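Long-range contacts in uncharacterized conserved protein (Staphylococcus epidermidis, PDB 3FRM), which is of unknown function but carries a GNAT-type acetyltransferase domain, so it may transfer acyl groups from a coenzyme A thioester: residues Asp162-Leu167 with Asp180-Asp185; Lys186-Asp191 with Arg214-Arg219. All blocks are in the same frame, centred on the assembly; numbering follows the deposited sequence.

Overall arrangement
Followed from the N terminus, the chain leaves the sodium-binding residues, runs out along strand 165-171 and turns back in strand 174-183. Interaction 1 closes this beta hairpin. A tight turn then leads into strand 188-195, and helix 204-216 carries the chain back across one face of the sheet. Interaction 2 closes that second, longer loop at the helix end. The two loops follow in series, neither nested nor crossed, with centres about 9 Å apart. Strands 174-183 and 188-195 are sheet neighbours, which joins the contacts: Ile182 N meets Glu189 O, and Arg219 NH1 of interaction 2 is hydrogen-bonded to Thr184 O of interaction 1.

Interaction 1 (Asp162-Leu167 with Asp180-Asp185); sequences DDIERL and DIIMTD. With NA (sodium ion), chain G.
Asp180 lies beside Arg166, both side chains pointing the same way from a non-hydrogen-bonded antiparallel pair. Its OD1 is 4.0 Å from Arg166 NE, well out of the guanidinium plane, a long salt bridge of charges alone; its OD2 is hydrogen-bonded to Tyr132 OH. The extended arginine chain carries the guanidinium onward to Asp162, where NH1 meets the syn lone pair of OD1 at 3.0 Å, in plane. That same OD1 binds the sodium ion, so Arg166 probably helps to hold this metal ligand in place.

Ile181 pairs with Glu165 through two backbone bonds, Ile181 N to Glu165 O (2.8 Å) and Glu165 N to Ile181 O (2.9 Å). With CG1 held between its own backbone N and carbonyl carbon (chi1 47°), Ile181 brings CD1 against Glu165 O and across Leu167, 3.8 Å from Leu167 CG. Ile181 also touches Val212 and Met215 of helix 204-216. Ile182 turns to the other face, its CG1 alongside Ile164 CG1 at 4.0 Å. Selenomethionine Met183 reaches back to Glu165, its CE near Glu165 CG.

Carbonyls of Asp162 and Ile164 join those of Tyr159 and Asn160 around the sodium, a site at the entrance to an antiparallel beta hairpin in the central sheet of a GNAT-like domain.

Interaction 2 (Lys186-Asp191 with Arg214-Arg219); sequences KTIEID and RMANER
Ile188 sets CG1 anti to its backbone N (chi1 173°), sending CD1 toward Met215 while CG2 faces Ala216; Arg219 bends at chi3 (-65°), folding its guanidinium back toward the end of helix 204-216. These two side chains pack the start of strand 188-195 against the end of helix 204-216, within the beta-alpha-beta unit completed by strand 221-225, part of the GNAT-like domain.

The isoleucine makes the apolar half of the contact. Its CG2 presses on the methyl CB of Ala216 at 3.3 Å, a tight fit, and its CD1 touches CE of selenomethionine Met215 at 3.6 Å, the two chains crossing at about a right angle. Met183 and Val221, from the neighbouring strands, also pack on Ile188, and Met215 also touches Ile181.

Arg219 supplies the other half with its aliphatic stem. CB and CG lie against the carbonyl of Lys186, Arg219 CG being 3.5 Å from Lys186 O, and CD passes near Thr187 O. The stem thus lies along the turn before the strand while its charged end serves backbone carbonyls: NH1 is hydrogen-bonded to Thr184 O, and NH2 to Met215 O at 3.0 Å.

After the helix the chain reverses in a type II' turn from Ala216 to Arg219, with Asn217 at positive phi. Arg219 closes the turn with its backbone N and clamps it with its side chain, since both donors converge on Ala216 O from opposite faces of the carbonyl plane: N at 3.1 Å, and NE at 2.9 Å along a nearly straight N-H...O line of 170°.

Interaction 1 (Asp162-Leu167 with Asp180-Asp185)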
loop_
_atom_site.group_PDB
_atom_site.type_symbol
_atom_site.label_atom_id
_atom_site.label_comp_id
_atom_site.label_asym_id
_atom_site.label_seq_id
_atom_site.Cartn_x
_atom_site.Cartn_y
_atom_site.Cartn_z
ATOM N N ASP A 162 -26.185 15.493 -7.976
ATOM C CA ASP A 162 -24.811 15.585 -8.479
ATOM C C ASP A 162 -24.471 14.826 -9.771
ATOM O O ASP A 162 -25.166 13.902 -10.251
ATOM C CB ASP A 162 -23.782 15.263 -7.392
ATOM C CG ASP A 162 -23.546 13.745 -7.187
ATOM O OD1 ASP A 162 -24.233 12.849 -7.779
ATOM O OD2 ASP A 162 -22.631 13.465 -6.385
ATOM N N ASP A 163 -23.335 15.200 -10.304
ATOM C CA ASP A 163 -23.046 14.755 -11.627
ATOM C C ASP A 163 -22.265 13.444 -11.683
ATOM O O ASP A 163 -22.463 12.667 -12.599
ATOM C CB ASP A 163 -22.504 15.922 -12.452
ATOM C CG ASP A 163 -23.605 16.945 -12.769
ATOM O OD1 ASP A 163 -24.700 16.518 -13.246
ATOM O OD2 ASP A 163 -23.394 18.156 -12.513
ATOM N N ILE A 164 -21.461 13.197 -10.652
ATOM C CA ILE A 164 -20.917 11.883 -10.296
ATOM C C ILE A 164 -21.904 10.747 -10.575
ATOM O O ILE A 164 -23.065 10.827 -10.188
ATOM C CB ILE A 164 -20.496 11.877 -8.787
ATOM C CG1 ILE A 164 -19.528 13.029 -8.515
ATOM C CG2 ILE A 164 -19.926 10.515 -8.360
ATOM C CD1 ILE A 164 -18.848 13.020 -7.138
ATOM N N GLU A 165 -21.442 9.721 -11.303
ATOM C CA GLU A 165 -22.223 8.494 -11.531
ATOM C C GLU A 165 -21.710 7.364 -10.628
ATOM O O GLU A 165 -20.545 7.372 -10.234
ATOM C CB GLU A 165 -22.200 8.060 -12.995
ATOM C CG GLU A 165 -23.483 8.377 -13.832
ATOM C CD GLU A 165 -24.744 8.694 -13.007
ATOM O OE1 GLU A 165 -25.110 9.899 -12.978
ATOM O OE2 GLU A 165 -25.364 7.770 -12.396
ATOM N N ARG A 166 -22.591 6.415 -10.280
ATOM C CA ARG A 166 -22.217 5.341 -9.382
ATOM C C ARG A 166 -22.628 3.956 -9.860
ATOM O O ARG A 166 -23.662 3.786 -10.524
ATOM C CB ARG A 166 -22.762 5.615 -7.994
ATOM C CG ARG A 166 -22.241 6.890 -7.395
ATOM C CD ARG A 166 -23.179 7.361 -6.319
ATOM N NE ARG A 166 -22.557 8.361 -5.476
ATOM C CZ ARG A 166 -22.696 9.663 -5.632
ATOM N NH1 ARG A 166 -23.467 10.151 -6.603
ATOM N NH2 ARG A 166 -22.022 10.472 -4.823
ATOM N N LEU A 167 -21.795 2.961 -9.543
ATOM C CA LEU A 167 -22.106 1.573 -9.871
ATOM C C LEU A 167 -22.266 0.614 -8.675
ATOM O O LEU A 167 -21.578 0.756 -7.703
ATOM C CB LEU A 167 -21.049 1.063 -10.830
ATOM C CG LEU A 167 -21.053 1.871 -12.129
ATOM C CD1 LEU A 167 -19.826 1.545 -12.990
ATOM C CD2 LEU A 167 -22.346 1.693 -12.917
ATOM N N ASP A 180 -17.578 4.995 -7.703
ATOM C CA ASP A 180 -17.966 6.295 -8.236
ATOM C C ASP A 180 -17.137 6.654 -9.467
ATOM O O ASP A 180 -15.951 6.372 -9.516
ATOM C CB ASP A 180 -17.629 7.350 -7.215
ATOM C CG ASP A 180 -18.457 7.226 -6.008
ATOM O OD1 ASP A 180 -18.567 8.227 -5.279
ATOM O OD2 ASP A 180 -19.044 6.141 -5.796
ATOM N N ILE A 181 -17.782 7.298 -10.434
ATOM C CA ILE A 181 -17.109 7.747 -11.614
ATOM C C ILE A 181 -17.459 9.179 -11.889
ATOM O O ILE A 181 -18.617 9.578 -11.810
ATOM C CB ILE A 181 -17.378 6.856 -12.886
ATOM C CG1 ILE A 181 -18.853 6.560 -13.051
ATOM C CG2 ILE A 181 -16.645 5.545 -12.775
ATOM C CD1 ILE A 181 -19.333 5.282 -12.332
ATOM N N ILE A 182 -16.412 9.920 -12.225
ATOM C CA ILE A 182 -16.475 11.322 -12.544
ATOM C C ILE A 182 -15.961 11.417 -13.963
ATOM O O ILE A 182 -14.778 11.112 -14.249
ATOM C CB ILE A 182 -15.571 12.177 -11.612
ATOM C CG1 ILE A 182 -15.997 12.063 -10.160
ATOM C CG2 ILE A 182 -15.562 13.643 -12.021
ATOM C CD1 ILE A 182 -15.020 11.208 -9.350
HETATM N N MSE A 183 -16.841 11.863 -14.848
HETATM C CA MSE A 183 -16.516 11.910 -16.258
HETATM C C MSE A 183 -16.269 13.307 -16.770
HETATM O O MSE A 183 -16.927 14.239 -16.367
HETATM C CB MSE A 183 -17.627 11.275 -17.042
HETATM C CG MSE A 183 -18.029 9.996 -16.403
HETATM SE SE MSE A 183 -19.545 9.284 -17.343
HETATM C CE MSE A 183 -20.947 10.499 -16.621
ATOM N N THR A 184 -15.310 13.439 -17.665
ATOM C CA THR A 184 -15.023 14.704 -18.253
ATOM C C THR A 184 -14.828 14.336 -19.691
ATOM O O THR A 184 -14.979 13.184 -20.071
ATOM C CB THR A 184 -13.728 15.327 -17.659
ATOM O OG1 THR A 184 -12.733 14.310 -17.492
ATOM C CG2 THR A 184 -13.973 15.951 -16.280
ATOM N N ASP A 185 -14.508 15.317 -20.501
ATOM C CA ASP A 185 -14.227 15.069 -21.883
ATOM C C ASP A 185 -12.916 14.330 -21.980
ATOM O O ASP A 185 -12.811 13.355 -22.713
ATOM C CB ASP A 185 -14.126 16.388 -22.629
ATOM C CG ASP A 185 -15.424 17.139 -22.621
ATOM O OD1 ASP A 185 -15.494 18.211 -21.956
ATOM O OD2 ASP A 185 -16.395 16.636 -23.231
HETATM NA NA NA G . -25.685 11.874 -10.042
#

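Interaction 2 (Lys186-Asp191 with Arg214-Arg219)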
loop_
_atom_site.group_PDB
_atom_site.type_symbol
_atom_site.label_atom_id
_atom_site.label_comp_id
_atom_site.label_asym_id
_atom_site.label_seq_id
_atom_site.Cartn_x
_atom_site.Cartn_y
_atom_site.Cartn_z
ATOM N N LYS A 186 -11.925 14.783 -21.228
ATOM C CA LYS A 186 -10.566 14.290 -21.360
ATOM C C LYS A 186 -10.386 12.957 -20.647
ATOM O O LYS A 186 -9.763 12.046 -21.171
ATOM C CB LYS A 186 -9.612 15.302 -20.729
ATOM C CG LYS A 186 -8.335 15.598 -21.530
ATOM C CD LYS A 186 -7.075 15.624 -20.606
ATOM C CE LYS A 186 -7.150 16.680 -19.492
ATOM N NZ LYS A 186 -5.810 16.959 -18.871
ATOM N N THR A 187 -10.933 12.832 -19.439
ATOM C CA THR A 187 -10.652 11.646 -18.659
ATOM C C THR A 187 -11.881 11.027 -18.002
ATOM O O THR A 187 -12.965 11.602 -17.962
ATOM C CB THR A 187 -9.743 11.984 -17.479
ATOM O OG1 THR A 187 -10.374 13.007 -16.711
ATOM C CG2 THR A 187 -8.385 12.462 -17.900
ATOM N N ILE A 188 -11.666 9.870 -17.410
ATOM C CA ILE A 188 -12.585 9.394 -16.427
ATOM C C ILE A 188 -11.889 8.991 -15.122
ATOM O O ILE A 188 -10.857 8.306 -15.107
ATOM C CB ILE A 188 -13.495 8.344 -17.048
ATOM C CG1 ILE A 188 -14.390 7.657 -16.044
ATOM C CG2 ILE A 188 -12.710 7.360 -17.899
ATOM C CD1 ILE A 188 -15.628 7.202 -16.807
ATOM N N GLU A 189 -12.451 9.456 -14.010
ATOM C CA GLU A 189 -11.864 9.198 -12.735
ATOM C C GLU A 189 -12.761 8.302 -11.936
ATOM O O GLU A 189 -13.978 8.490 -11.909
ATOM C CB GLU A 189 -11.627 10.494 -11.996
ATOM C CG GLU A 189 -10.812 10.343 -10.751
ATOM C CD GLU A 189 -11.028 11.536 -9.822
ATOM O OE1 GLU A 189 -11.138 12.661 -10.368
ATOM O OE2 GLU A 189 -11.108 11.359 -8.566
ATOM N N ILE A 190 -12.152 7.288 -11.333
ATOM C CA ILE A 190 -12.842 6.469 -10.381
ATOM C C ILE A 190 -12.466 6.885 -8.956
ATOM O O ILE A 190 -11.437 7.512 -8.718
ATOM C CB ILE A 190 -12.729 4.939 -10.654
ATOM C CG1 ILE A 190 -11.304 4.455 -10.768
ATOM C CG2 ILE A 190 -13.381 4.568 -11.996
ATOM C CD1 ILE A 190 -11.145 2.952 -10.524
ATOM N N ASP A 191 -13.344 6.568 -8.024
ATOM C CA ASP A 191 -13.154 6.938 -6.669
ATOM C C ASP A 191 -14.083 6.060 -5.849
ATOM O O ASP A 191 -15.170 5.688 -6.299
ATOM C CB ASP A 191 -13.548 8.411 -6.493
ATOM C CG ASP A 191 -13.160 8.963 -5.142
ATOM O OD1 ASP A 191 -14.061 9.521 -4.459
ATOM O OD2 ASP A 191 -11.980 8.828 -4.733
ATOM N N ARG A 214 -15.193 0.344 -20.592
ATOM C CA ARG A 214 -16.081 0.430 -21.736
ATOM C C ARG A 214 -16.775 1.782 -21.778
ATOM O O ARG A 214 -16.894 2.367 -22.848
ATOM C CB ARG A 214 -17.086 -0.740 -21.804
ATOM C CG ARG A 214 -16.445 -2.086 -22.186
ATOM C CD ARG A 214 -17.456 -3.222 -22.301
ATOM N NE ARG A 214 -18.353 -3.323 -21.146
ATOM C CZ ARG A 214 -18.116 -4.042 -20.052
ATOM N NH1 ARG A 214 -16.997 -4.757 -19.938
ATOM N NH2 ARG A 214 -19.007 -4.044 -19.063
HETATM N N MSE A 215 -17.179 2.311 -20.627
HETATM C CA MSE A 215 -17.679 3.678 -20.609
HETATM C C MSE A 215 -16.639 4.677 -21.065
HETATM O O MSE A 215 -16.972 5.652 -21.717
HETATM C CB MSE A 215 -18.135 4.112 -19.230
HETATM C CG MSE A 215 -19.287 3.371 -18.705
HETATM SE SE MSE A 215 -19.632 3.997 -16.885
HETATM C CE MSE A 215 -17.857 4.439 -16.251
ATOM N N ALA A 216 -15.376 4.462 -20.727
ATOM C CA ALA A 216 -14.405 5.509 -20.981
ATOM C C ALA A 216 -14.226 5.856 -22.454
ATOM O O ALA A 216 -13.829 6.978 -22.787
ATOM C CB ALA A 216 -13.092 5.173 -20.339
ATOM N N ASN A 217 -14.520 4.900 -23.337
ATOM C CA ASN A 217 -14.146 4.987 -24.747
ATOM C C ASN A 217 -12.633 4.927 -24.912
ATOM O O ASN A 217 -12.033 3.924 -24.555
ATOM C CB ASN A 217 -14.721 6.236 -25.408
ATOM C CG ASN A 217 -16.119 6.037 -25.876
ATOM O OD1 ASN A 217 -17.076 6.384 -25.161
ATOM N ND2 ASN A 217 -16.272 5.453 -27.082
ATOM N N GLU A 218 -12.018 5.965 -25.469
ATOM C CA GLU A 218 -10.569 6.048 -25.434
ATOM C C GLU A 218 -10.041 7.069 -24.405
ATOM O O GLU A 218 -8.828 7.376 -24.373
ATOM C CB GLU A 218 -10.015 6.263 -26.844
ATOM C CG GLU A 218 -10.298 5.035 -27.815
ATOM C CD GLU A 218 -9.028 4.544 -28.563
ATOM O OE1 GLU A 218 -7.888 4.695 -28.020
ATOM O OE2 GLU A 218 -9.163 4.001 -29.703
ATOM N N ARG A 219 -10.942 7.588 -23.567
ATOM C CA ARG A 219 -10.518 8.390 -22.417
ATOM C C ARG A 219 -9.672 7.553 -21.453
ATOM O O ARG A 219 -10.044 6.433 -21.118
ATOM C CB ARG A 219 -11.705 8.984 -21.644
ATOM C CG ARG A 219 -12.432 10.102 -22.355
ATOM C CD ARG A 219 -13.744 10.501 -21.684
ATOM N NE ARG A 219 -14.790 9.469 -21.669
ATOM C CZ ARG A 219 -16.022 9.634 -21.159
ATOM N NH1 ARG A 219 -16.399 10.790 -20.617
ATOM N NH2 ARG A 219 -16.892 8.633 -21.154
#